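Local coordinates for protein putative solute-binding component of ABC transporter (Clostridium phytofermentans, PDB 4YS6) that binds beta-D-glucose in the cleft between two domains and probably delivers sugar to an ABC transporter as its solute-binding component, at residues 93-97 and 305-309; 165-171 and 239-245; 267-273 and 286-292. All coordinates share one frame; numbering follows the deposited sequence.

Interaction 1: 93-97 and 305-309; sequences CKLLV and VDAIM. With NA (sodium ion), chain E.
L95 of strand 95-97 is directed toward helix 305-309, where V305, I308 and M309 receive its methyls; this is helix-on-sheet packing in one alpha/beta domain of a periplasmic-binding-protein fold. Strand and helix run nearly antiparallel, 163° between their directions, with axes 10.6 Å apart, and no hydrogen bond joins them: the contact is apolar throughout. The CG of L95 lies anti to its backbone N (chi1 -175°), which carries the two methyls out from the sheet as a fork. One prong, L95 CD1, enters between I308 and M309, 3.8 Å from I308 CG2 and 4.0 Å from M309 CG, the leucine and isoleucine side chains meeting at about a right angle. The other prong, L95 CD2, turns to V305 and lies 3.9 Å from V305 CG2, these two side chains slanting across each other. Two residues along the strand and on the same side of it, V97 CG2 reaches that same valine methyl more loosely, at 4.4 Å. The neighbouring L96 faces the other side of the sheet and packs on helix 78-90, so the strand is sandwiched between two helices. I121 of the adjacent strand 119-123 touches both L95 and V305 and continues the apolar layer. Near the C-terminal end of the helix, off the strand contact, A307 O binds a sodium ion at 2.4 Å, together with a water and G312 O. At the K94 end of the contact lies M309, a selenomethionine: bent at both chi2 and chi3 (each -80°), it folds back toward the strand. Its terminal methyl CE comes to rest 3.7 Å from K94 CB, while the ammonium of that lysine turns away to G92 O.

Interaction 2: 165-171 and 239-245; sequences FNLEIFT and LDAVLCS
F165 meets D240 at the start of two parallel strands, 165-170 and 241-244, that lie side by side in the four-stranded parallel sheet of the second domain of this periplasmic-binding-protein fold. The carboxylate of D240 sits at the edge of the F165 ring, its plane 89° from that of the ring. Next, N166 N gives D240 OD2 a nearly straight bond of 2.7 Å, received on the anti lone pair, while N166 O accepts from both D240 N and A241 N. In L167 a chi1 of 174° swings CG to the carbonyl side and brings CD1 against A241 CB at 3.9 Å. E168 carries the ladder on: its N bonds A241 O and its O takes L243 N. Its CG passes L239 CD1 at 4.0 Å, and the carboxylate turns away to S203 and Y233. I169 lies beside L243, both pointing the same way toward helix 177-195. On the reverse face, F170 lays CD1 3.7 Å from V242 CG1, with C244 SG oblique to the ring; F170 N and F170 O continue the ladder to L243 O and S245 N. Finally T171 OG1 and S245 OG share a hydrogen bond of 2.8 Å. Polar side chains thus tie both ends of the pair, whereas its middle is held by backbone bonds flanked by mostly apolar side chains, the buried E168 carboxylate being satisfied from outside.

Interaction 3: 267-273 and 286-292; sequences IVTGQDC and QSMSIFK. With BGC (beta-D-glucopyranose), chain D.
The glucose site and one of the interdomain crossings of this periplasmic-binding-protein fold meet here, where 267-273 leaves the four-stranded parallel sheet and 286-292 runs beside it into the mixed sheet of the other domain. At the far end S287 N bonds V268 O at 2.9 Å, and the selenium of M288, a selenomethionine, lies alongside T269 CB. Q286 NE2 bonds M288 O, which lies in the amide plane, though the donor stands above the carbonyl plane; this amide packs close to G270, a backbone position lacking a side chain. Further along, D272 N bonds I290 O at 2.8 Å, and C273 N bonds S289 OG, a hydroxyl also tied to D247. A water joins D272 O to K292 N and K292 O, bridging the two backbones. The carboxylate of D272 takes the glucose with both oxygens: O3 donates to D272 OD1 at 2.7 Å and O4 to D272 OD2 at 2.5 Å. K292 NZ shares O3 with D272, at 2.9 Å, and reaches O2 more weakly. Q271 probably steadies that ammonium: near-extended from its first torsion (chi1 165°), it runs obliquely to the lysine, while its NE2 is fixed by S245 O. Q271 OE1 accepts from K292 NZ at 2.5 Å, very short and of doubtful exact length.

From the N terminus, 93-97 comes first, in the mixed sheet; with 207 residues between them, 305-309 returns to close interaction 1. Within that long loop the chain adds further strands of the mixed sheet and then forms the parallel sheet of the second domain: 165-171 pairs with 239-245 to close interaction 2, and soon afterwards 267-273 and 286-292 close interaction 3, a short loop around one helix. Interactions 2 and 3 follow in series, both lying inside interaction 1, and none cross. They touch each other, as strands 241-244 and 267-268 are neighbours in the parallel sheet. Strand 289-291 then returns the chain to the mixed sheet, followed directly by helix 294-309, whose end completes interaction 1.

Interaction 1: 93-97 and 305-309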
loop_
_atom_site.group_PDB
_atom_site.type_symbol
_atom_site.label_atom_id
_atom_site.label_comp_id
_atom_site.label_asym_id
_atom_site.label_seq_id
_atom_site.Cartn_x
_atom_site.Cartn_y
_atom_site.Cartn_z
ATOM N N CYS A 93 -6.191 16.918 -21.058
ATOM C CA CYS A 93 -6.460 16.832 -19.625
ATOM C C CYS A 93 -5.950 18.103 -18.963
ATOM O O CYS A 93 -4.866 18.590 -19.287
ATOM C CB CYS A 93 -5.799 15.605 -19.005
ATOM S SG CYS A 93 -6.648 14.022 -19.362
ATOM N N LYS A 94 -6.750 18.645 -18.049
ATOM C CA LYS A 94 -6.450 19.912 -17.393
ATOM C C LYS A 94 -5.813 19.721 -16.014
ATOM O O LYS A 94 -5.300 20.664 -15.436
ATOM C CB LYS A 94 -7.730 20.746 -17.253
ATOM C CG LYS A 94 -8.389 21.105 -18.574
ATOM C CD LYS A 94 -7.588 22.161 -19.311
ATOM C CE LYS A 94 -8.204 22.502 -20.658
ATOM N NZ LYS A 94 -8.061 21.378 -21.633
ATOM N N LEU A 95 -5.850 18.488 -15.516
ATOM C CA LEU A 95 -5.346 18.117 -14.200
ATOM C C LEU A 95 -5.055 16.620 -14.263
ATOM O O LEU A 95 -5.807 15.857 -14.906
ATOM C CB LEU A 95 -6.365 18.435 -13.089
ATOM C CG LEU A 95 -5.979 18.225 -11.626
ATOM C CD1 LEU A 95 -6.754 19.200 -10.725
ATOM C CD2 LEU A 95 -6.211 16.779 -11.144
ATOM N N LEU A 96 -3.973 16.200 -13.604
ATOM C CA LEU A 96 -3.592 14.788 -13.563
ATOM C C LEU A 96 -3.616 14.257 -12.144
ATOM O O LEU A 96 -3.020 14.846 -11.243
ATOM C CB LEU A 96 -2.203 14.587 -14.146
ATOM C CG LEU A 96 -2.042 15.042 -15.597
ATOM C CD1 LEU A 96 -0.555 15.156 -15.955
ATOM C CD2 LEU A 96 -2.745 14.057 -16.514
ATOM N N VAL A 97 -4.310 13.141 -11.970
ATOM C CA VAL A 97 -4.288 12.384 -10.737
ATOM C C VAL A 97 -3.498 11.123 -11.014
ATOM O O VAL A 97 -3.935 10.299 -11.831
ATOM C CB VAL A 97 -5.693 12.035 -10.268
ATOM C CG1 VAL A 97 -5.626 11.175 -9.016
ATOM C CG2 VAL A 97 -6.496 13.309 -10.020
ATOM N N VAL A 305 -9.477 18.407 -6.486
ATOM C CA VAL A 305 -9.715 18.749 -7.882
ATOM C C VAL A 305 -10.669 19.938 -7.985
ATOM O O VAL A 305 -10.430 20.909 -8.733
ATOM C CB VAL A 305 -10.270 17.539 -8.626
ATOM C CG1 VAL A 305 -10.677 17.923 -10.039
ATOM C CG2 VAL A 305 -9.227 16.444 -8.650
ATOM N N ASP A 306 -11.747 19.884 -7.208
ATOM C CA ASP A 306 -12.692 20.988 -7.176
ATOM C C ASP A 306 -12.026 22.297 -6.721
ATOM O O ASP A 306 -12.295 23.373 -7.269
ATOM C CB ASP A 306 -13.853 20.688 -6.228
ATOM C CG ASP A 306 -14.940 19.836 -6.855
ATOM O OD1 ASP A 306 -14.996 19.687 -8.093
ATOM O OD2 ASP A 306 -15.775 19.329 -6.079
ATOM N N ALA A 307 -11.192 22.207 -5.695
ATOM C CA ALA A 307 -10.539 23.390 -5.161
ATOM C C ALA A 307 -9.668 24.020 -6.238
ATOM O O ALA A 307 -9.672 25.241 -6.432
ATOM C CB ALA A 307 -9.715 23.032 -3.943
ATOM N N ILE A 308 -8.958 23.165 -6.967
ATOM C CA ILE A 308 -8.038 23.624 -8.004
ATOM C C ILE A 308 -8.778 24.151 -9.239
ATOM O O ILE A 308 -8.435 25.207 -9.787
ATOM C CB ILE A 308 -7.091 22.482 -8.419
ATOM C CG1 ILE A 308 -6.155 22.124 -7.263
ATOM C CG2 ILE A 308 -6.307 22.847 -9.653
ATOM C CD1 ILE A 308 -5.500 20.776 -7.400
HETATM N N MSE A 309 -9.791 23.412 -9.678
HETATM C CA MSE A 309 -10.436 23.672 -10.954
HETATM C C MSE A 309 -11.550 24.693 -10.876
HETATM O O MSE A 309 -11.720 25.504 -11.796
HETATM C CB MSE A 309 -10.975 22.358 -11.528
HETATM C CG MSE A 309 -9.894 21.344 -11.801
HETATM SE SE MSE A 309 -9.019 21.747 -13.487
HETATM C CE MSE A 309 -10.376 20.961 -14.665
HETATM NA NA NA E . -8.063 26.615 -5.351
HETATM O O HOH W 1 -6.330 25.199 -4.757
#

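Interaction 2: 165-171 and 239-245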
loop_
_atom_site.group_PDB
_atom_site.type_symbol
_atom_site.label_atom_id
_atom_site.label_comp_id
_atom_site.label_asym_id
_atom_site.label_seq_id
_atom_site.Cartn_x
_atom_site.Cartn_y
_atom_site.Cartn_z
ATOM N N PHE A 165 11.765 -15.399 19.534
ATOM C CA PHE A 165 10.724 -15.682 18.558
ATOM C C PHE A 165 11.297 -15.491 17.164
ATOM O O PHE A 165 12.063 -14.561 16.931
ATOM C CB PHE A 165 9.528 -14.764 18.711
ATOM C CG PHE A 165 8.878 -14.818 20.051
ATOM C CD1 PHE A 165 7.911 -15.765 20.310
ATOM C CD2 PHE A 165 9.201 -13.901 21.033
ATOM C CE1 PHE A 165 7.293 -15.819 21.526
ATOM C CE2 PHE A 165 8.566 -13.942 22.263
ATOM C CZ PHE A 165 7.615 -14.911 22.506
ATOM N N ASN A 166 10.870 -16.329 16.230
ATOM C CA ASN A 166 11.373 -16.273 14.859
ATOM C C ASN A 166 10.463 -15.416 13.997
ATOM O O ASN A 166 9.264 -15.637 13.938
ATOM C CB ASN A 166 11.496 -17.672 14.285
ATOM C CG ASN A 166 12.584 -18.474 14.963
ATOM O OD1 ASN A 166 12.332 -19.540 15.530
ATOM N ND2 ASN A 166 13.796 -17.947 14.943
ATOM N N LEU A 167 11.072 -14.456 13.306
ATOM C CA LEU A 167 10.380 -13.480 12.478
ATOM C C LEU A 167 10.910 -13.514 11.057
ATOM O O LEU A 167 12.109 -13.676 10.876
ATOM C CB LEU A 167 10.603 -12.082 13.054
ATOM C CG LEU A 167 10.079 -10.880 12.252
ATOM C CD1 LEU A 167 8.596 -10.818 12.337
ATOM C CD2 LEU A 167 10.690 -9.577 12.737
ATOM N N GLU A 168 10.042 -13.382 10.063
ATOM C CA GLU A 168 10.499 -13.010 8.717
ATOM C C GLU A 168 9.712 -11.795 8.245
ATOM O O GLU A 168 8.645 -11.501 8.764
ATOM C CB GLU A 168 10.372 -14.176 7.734
ATOM C CG GLU A 168 11.222 -15.424 8.124
ATOM C CD GLU A 168 12.730 -15.223 7.969
ATOM O OE1 GLU A 168 13.148 -14.330 7.204
ATOM O OE2 GLU A 168 13.503 -15.979 8.597
ATOM N N ILE A 169 10.247 -11.089 7.251
ATOM C CA ILE A 169 9.744 -9.774 6.874
ATOM C C ILE A 169 9.614 -9.672 5.362
ATOM O O ILE A 169 10.538 -10.046 4.649
ATOM C CB ILE A 169 10.692 -8.668 7.350
ATOM C CG1 ILE A 169 10.898 -8.700 8.866
ATOM C CG2 ILE A 169 10.174 -7.300 6.937
ATOM C CD1 ILE A 169 12.172 -7.984 9.291
ATOM N N PHE A 170 8.464 -9.181 4.913
ATOM C CA PHE A 170 8.182 -8.956 3.484
ATOM C C PHE A 170 7.610 -7.570 3.320
ATOM O O PHE A 170 6.535 -7.302 3.865
ATOM C CB PHE A 170 7.187 -9.965 2.943
ATOM C CG PHE A 170 7.737 -11.352 2.806
ATOM C CD1 PHE A 170 8.017 -12.111 3.933
ATOM C CD2 PHE A 170 7.967 -11.903 1.549
ATOM C CE1 PHE A 170 8.552 -13.382 3.799
ATOM C CE2 PHE A 170 8.481 -13.176 1.422
ATOM C CZ PHE A 170 8.785 -13.906 2.552
ATOM N N THR A 171 8.316 -6.680 2.628
ATOM C CA THR A 171 7.727 -5.377 2.327
ATOM C C THR A 171 7.543 -5.196 0.805
ATOM O O THR A 171 7.598 -6.157 0.018
ATOM C CB THR A 171 8.545 -4.211 2.964
ATOM O OG1 THR A 171 7.756 -3.002 2.968
ATOM C CG2 THR A 171 9.850 -3.972 2.241
ATOM N N LEU A 239 8.043 -20.903 12.972
ATOM C CA LEU A 239 8.023 -19.545 12.490
ATOM C C LEU A 239 6.942 -18.841 13.277
ATOM O O LEU A 239 5.780 -19.227 13.198
ATOM C CB LEU A 239 7.741 -19.524 10.987
ATOM C CG LEU A 239 7.586 -18.175 10.336
ATOM C CD1 LEU A 239 8.777 -17.319 10.594
ATOM C CD2 LEU A 239 7.400 -18.375 8.840
ATOM N N ASP A 240 7.320 -17.850 14.080
ATOM C CA ASP A 240 6.367 -17.249 15.019
ATOM C C ASP A 240 5.579 -16.088 14.401
ATOM O O ASP A 240 4.409 -15.890 14.737
ATOM C CB ASP A 240 7.092 -16.765 16.273
ATOM C CG ASP A 240 7.720 -17.920 17.067
ATOM O OD1 ASP A 240 6.952 -18.681 17.696
ATOM O OD2 ASP A 240 8.962 -18.106 17.036
ATOM N N ALA A 241 6.209 -15.330 13.500
ATOM C CA ALA A 241 5.540 -14.207 12.860
ATOM C C ALA A 241 6.129 -13.885 11.514
ATOM O O ALA A 241 7.341 -14.004 11.319
ATOM C CB ALA A 241 5.603 -12.956 13.751
ATOM N N VAL A 242 5.261 -13.464 10.592
ATOM C CA VAL A 242 5.714 -12.868 9.331
ATOM C C VAL A 242 5.105 -11.476 9.199
ATOM O O VAL A 242 3.897 -11.311 9.064
ATOM C CB VAL A 242 5.342 -13.718 8.105
ATOM C CG1 VAL A 242 6.095 -13.222 6.860
ATOM C CG2 VAL A 242 5.688 -15.179 8.341
ATOM N N LEU A 243 5.965 -10.478 9.262
ATOM C CA LEU A 243 5.569 -9.106 9.023
ATOM C C LEU A 243 5.459 -8.907 7.528
ATOM O O LEU A 243 6.478 -8.904 6.830
ATOM C CB LEU A 243 6.591 -8.146 9.630
ATOM C CG LEU A 243 6.451 -6.686 9.248
ATOM C CD1 LEU A 243 5.087 -6.180 9.755
ATOM C CD2 LEU A 243 7.618 -5.893 9.850
ATOM N N CYS A 244 4.227 -8.799 7.044
ATOM C CA CYS A 244 3.974 -8.484 5.642
ATOM C C CYS A 244 3.380 -7.102 5.581
ATOM O O CYS A 244 2.385 -6.836 6.254
ATOM C CB CYS A 244 3.014 -9.459 4.991
ATOM S SG CYS A 244 3.646 -11.153 5.000
ATOM N N SER A 245 3.946 -6.247 4.731
ATOM C CA SER A 245 3.471 -4.876 4.652
ATOM C C SER A 245 2.119 -4.745 3.968
ATOM O O SER A 245 1.447 -3.726 4.167
ATOM C CB SER A 245 4.497 -3.977 3.934
ATOM O OG SER A 245 5.719 -3.864 4.661
#

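Interaction 3: 267-273 and 286-292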
loop_
_atom_site.group_PDB
_atom_site.type_symbol
_atom_site.label_atom_id
_atom_site.label_comp_id
_atom_site.label_asym_id
_atom_site.label_seq_id
_atom_site.Cartn_x
_atom_site.Cartn_y
_atom_site.Cartn_z
ATOM N N ILE A 267 1.827 -15.643 13.169
ATOM C CA ILE A 267 1.201 -14.352 12.951
ATOM C C ILE A 267 1.509 -13.909 11.528
ATOM O O ILE A 267 2.666 -13.980 11.089
ATOM C CB ILE A 267 1.714 -13.280 13.924
ATOM C CG1 ILE A 267 1.464 -13.682 15.369
ATOM C CG2 ILE A 267 1.061 -11.940 13.601
ATOM C CD1 ILE A 267 2.267 -12.857 16.362
ATOM N N VAL A 268 0.476 -13.497 10.791
ATOM C CA VAL A 268 0.673 -12.909 9.454
ATOM C C VAL A 268 -0.123 -11.619 9.364
ATOM O O VAL A 268 -1.336 -11.626 9.576
ATOM C CB VAL A 268 0.218 -13.849 8.325
ATOM C CG1 VAL A 268 0.438 -13.197 6.959
ATOM C CG2 VAL A 268 0.961 -15.213 8.405
ATOM N N THR A 269 0.574 -10.521 9.095
ATOM C CA THR A 269 -0.039 -9.202 8.947
ATOM C C THR A 269 -0.327 -8.893 7.481
ATOM O O THR A 269 0.046 -9.645 6.581
ATOM C CB THR A 269 0.856 -8.084 9.522
ATOM O OG1 THR A 269 2.084 -8.002 8.790
ATOM C CG2 THR A 269 1.174 -8.349 10.981
ATOM N N GLY A 270 -0.984 -7.765 7.237
ATOM C CA GLY A 270 -1.260 -7.329 5.899
ATOM C C GLY A 270 -1.878 -5.956 5.867
ATOM O O GLY A 270 -1.894 -5.226 6.857
ATOM N N GLN A 271 -2.384 -5.599 4.703
ATOM C CA GLN A 271 -3.023 -4.320 4.490
ATOM C C GLN A 271 -3.811 -4.350 3.170
ATOM O O GLN A 271 -3.312 -4.871 2.170
ATOM C CB GLN A 271 -1.962 -3.222 4.490
ATOM C CG GLN A 271 -2.401 -1.931 3.958
ATOM C CD GLN A 271 -1.259 -0.925 3.784
ATOM O OE1 GLN A 271 -1.516 0.254 3.790
ATOM N NE2 GLN A 271 0.008 -1.393 3.649
ATOM N N ASP A 272 -5.012 -3.767 3.210
ATOM C CA ASP A 272 -5.911 -3.449 2.075
ATOM C C ASP A 272 -7.250 -4.192 2.164
ATOM O O ASP A 272 -8.216 -3.806 1.491
ATOM C CB ASP A 272 -5.352 -3.790 0.675
ATOM C CG ASP A 272 -4.192 -2.917 0.245
ATOM O OD1 ASP A 272 -3.863 -1.917 0.917
ATOM O OD2 ASP A 272 -3.642 -3.236 -0.842
ATOM N N CYS A 273 -7.296 -5.273 2.934
ATOM C CA CYS A 273 -8.462 -6.152 2.966
ATOM C C CYS A 273 -8.861 -6.603 1.562
ATOM O O CYS A 273 -10.053 -6.525 1.183
ATOM C CB CYS A 273 -9.656 -5.480 3.654
ATOM S SG CYS A 273 -9.336 -5.217 5.417
ATOM N N GLN A 286 -4.668 -15.727 7.998
ATOM C CA GLN A 286 -4.068 -14.406 8.123
ATOM C C GLN A 286 -4.644 -13.782 9.392
ATOM O O GLN A 286 -5.831 -13.925 9.690
ATOM C CB GLN A 286 -4.349 -13.555 6.899
ATOM C CG GLN A 286 -3.833 -12.154 7.025
ATOM C CD GLN A 286 -3.767 -11.415 5.712
ATOM O OE1 GLN A 286 -3.637 -12.006 4.641
ATOM N NE2 GLN A 286 -3.818 -10.103 5.797
ATOM N N SER A 287 -3.798 -13.121 10.161
ATOM C CA SER A 287 -4.195 -12.620 11.489
ATOM C C SER A 287 -5.024 -11.349 11.462
ATOM O O SER A 287 -5.976 -11.184 12.233
ATOM C CB SER A 287 -2.939 -12.344 12.330
ATOM O OG SER A 287 -2.143 -13.505 12.424
HETATM N N MSE A 288 -4.607 -10.431 10.610
HETATM C CA MSE A 288 -5.214 -9.116 10.550
HETATM C C MSE A 288 -4.893 -8.485 9.206
HETATM O O MSE A 288 -4.016 -8.961 8.453
HETATM C CB MSE A 288 -4.689 -8.235 11.687
HETATM C CG MSE A 288 -3.191 -8.005 11.638
HETATM SE SE MSE A 288 -2.546 -6.568 10.456
HETATM C CE MSE A 288 -2.409 -5.101 11.740
ATOM N N SER A 289 -5.611 -7.410 8.907
ATOM C CA SER A 289 -5.290 -6.578 7.794
ATOM C C SER A 289 -5.631 -5.148 8.206
ATOM O O SER A 289 -5.973 -4.876 9.359
ATOM C CB SER A 289 -6.026 -7.028 6.522
ATOM O OG SER A 289 -5.568 -6.330 5.357
ATOM N N ILE A 290 -5.409 -4.222 7.309
ATOM C CA ILE A 290 -5.676 -2.812 7.571
ATOM C C ILE A 290 -6.638 -2.393 6.488
ATOM O O ILE A 290 -6.380 -2.618 5.304
ATOM C CB ILE A 290 -4.384 -1.950 7.535
ATOM C CG1 ILE A 290 -3.371 -2.358 8.615
ATOM C CG2 ILE A 290 -4.723 -0.447 7.627
ATOM C CD1 ILE A 290 -3.808 -2.166 10.006
ATOM N N PHE A 291 -7.752 -1.796 6.882
ATOM C CA PHE A 291 -8.751 -1.341 5.935
ATOM C C PHE A 291 -8.504 0.125 5.606
ATOM O O PHE A 291 -8.488 0.979 6.483
ATOM C CB PHE A 291 -10.164 -1.508 6.475
ATOM C CG PHE A 291 -11.234 -0.956 5.572
ATOM C CD1 PHE A 291 -11.340 -1.374 4.250
ATOM C CD2 PHE A 291 -12.158 -0.050 6.051
ATOM C CE1 PHE A 291 -12.343 -0.871 3.429
ATOM C CE2 PHE A 291 -13.159 0.437 5.245
ATOM C CZ PHE A 291 -13.243 0.022 3.920
ATOM N N LYS A 292 -8.326 0.380 4.323
ATOM C CA LYS A 292 -8.159 1.699 3.771
ATOM C C LYS A 292 -9.298 1.923 2.762
ATOM O O LYS A 292 -9.340 1.338 1.677
ATOM C CB LYS A 292 -6.774 1.835 3.117
ATOM C CG LYS A 292 -5.623 1.456 4.055
ATOM C CD LYS A 292 -4.269 1.940 3.592
ATOM C CE LYS A 292 -3.848 1.391 2.236
ATOM N NZ LYS A 292 -2.418 1.773 2.023
HETATM C C2 BGC D . -0.413 0.957 -1.348
HETATM C C3 BGC D . -0.901 -0.323 -0.750
HETATM C C4 BGC D . -0.909 -1.434 -1.713
HETATM C C5 BGC D . 0.406 -1.597 -2.412
HETATM C C6 BGC D . 0.377 -2.584 -3.559
HETATM C C1 BGC D . 1.011 0.751 -1.901
HETATM O O1 BGC D . 1.488 1.813 -2.457
HETATM O O2 BGC D . -0.386 1.978 -0.359
HETATM O O3 BGC D . -2.260 -0.053 -0.237
HETATM O O4 BGC D . -1.161 -2.702 -1.058
HETATM O O5 BGC D . 0.782 -0.297 -2.957
HETATM O O6 BGC D . -0.746 -2.383 -4.403
HETATM O O HOH W 2 -8.478 -1.207 1.994
#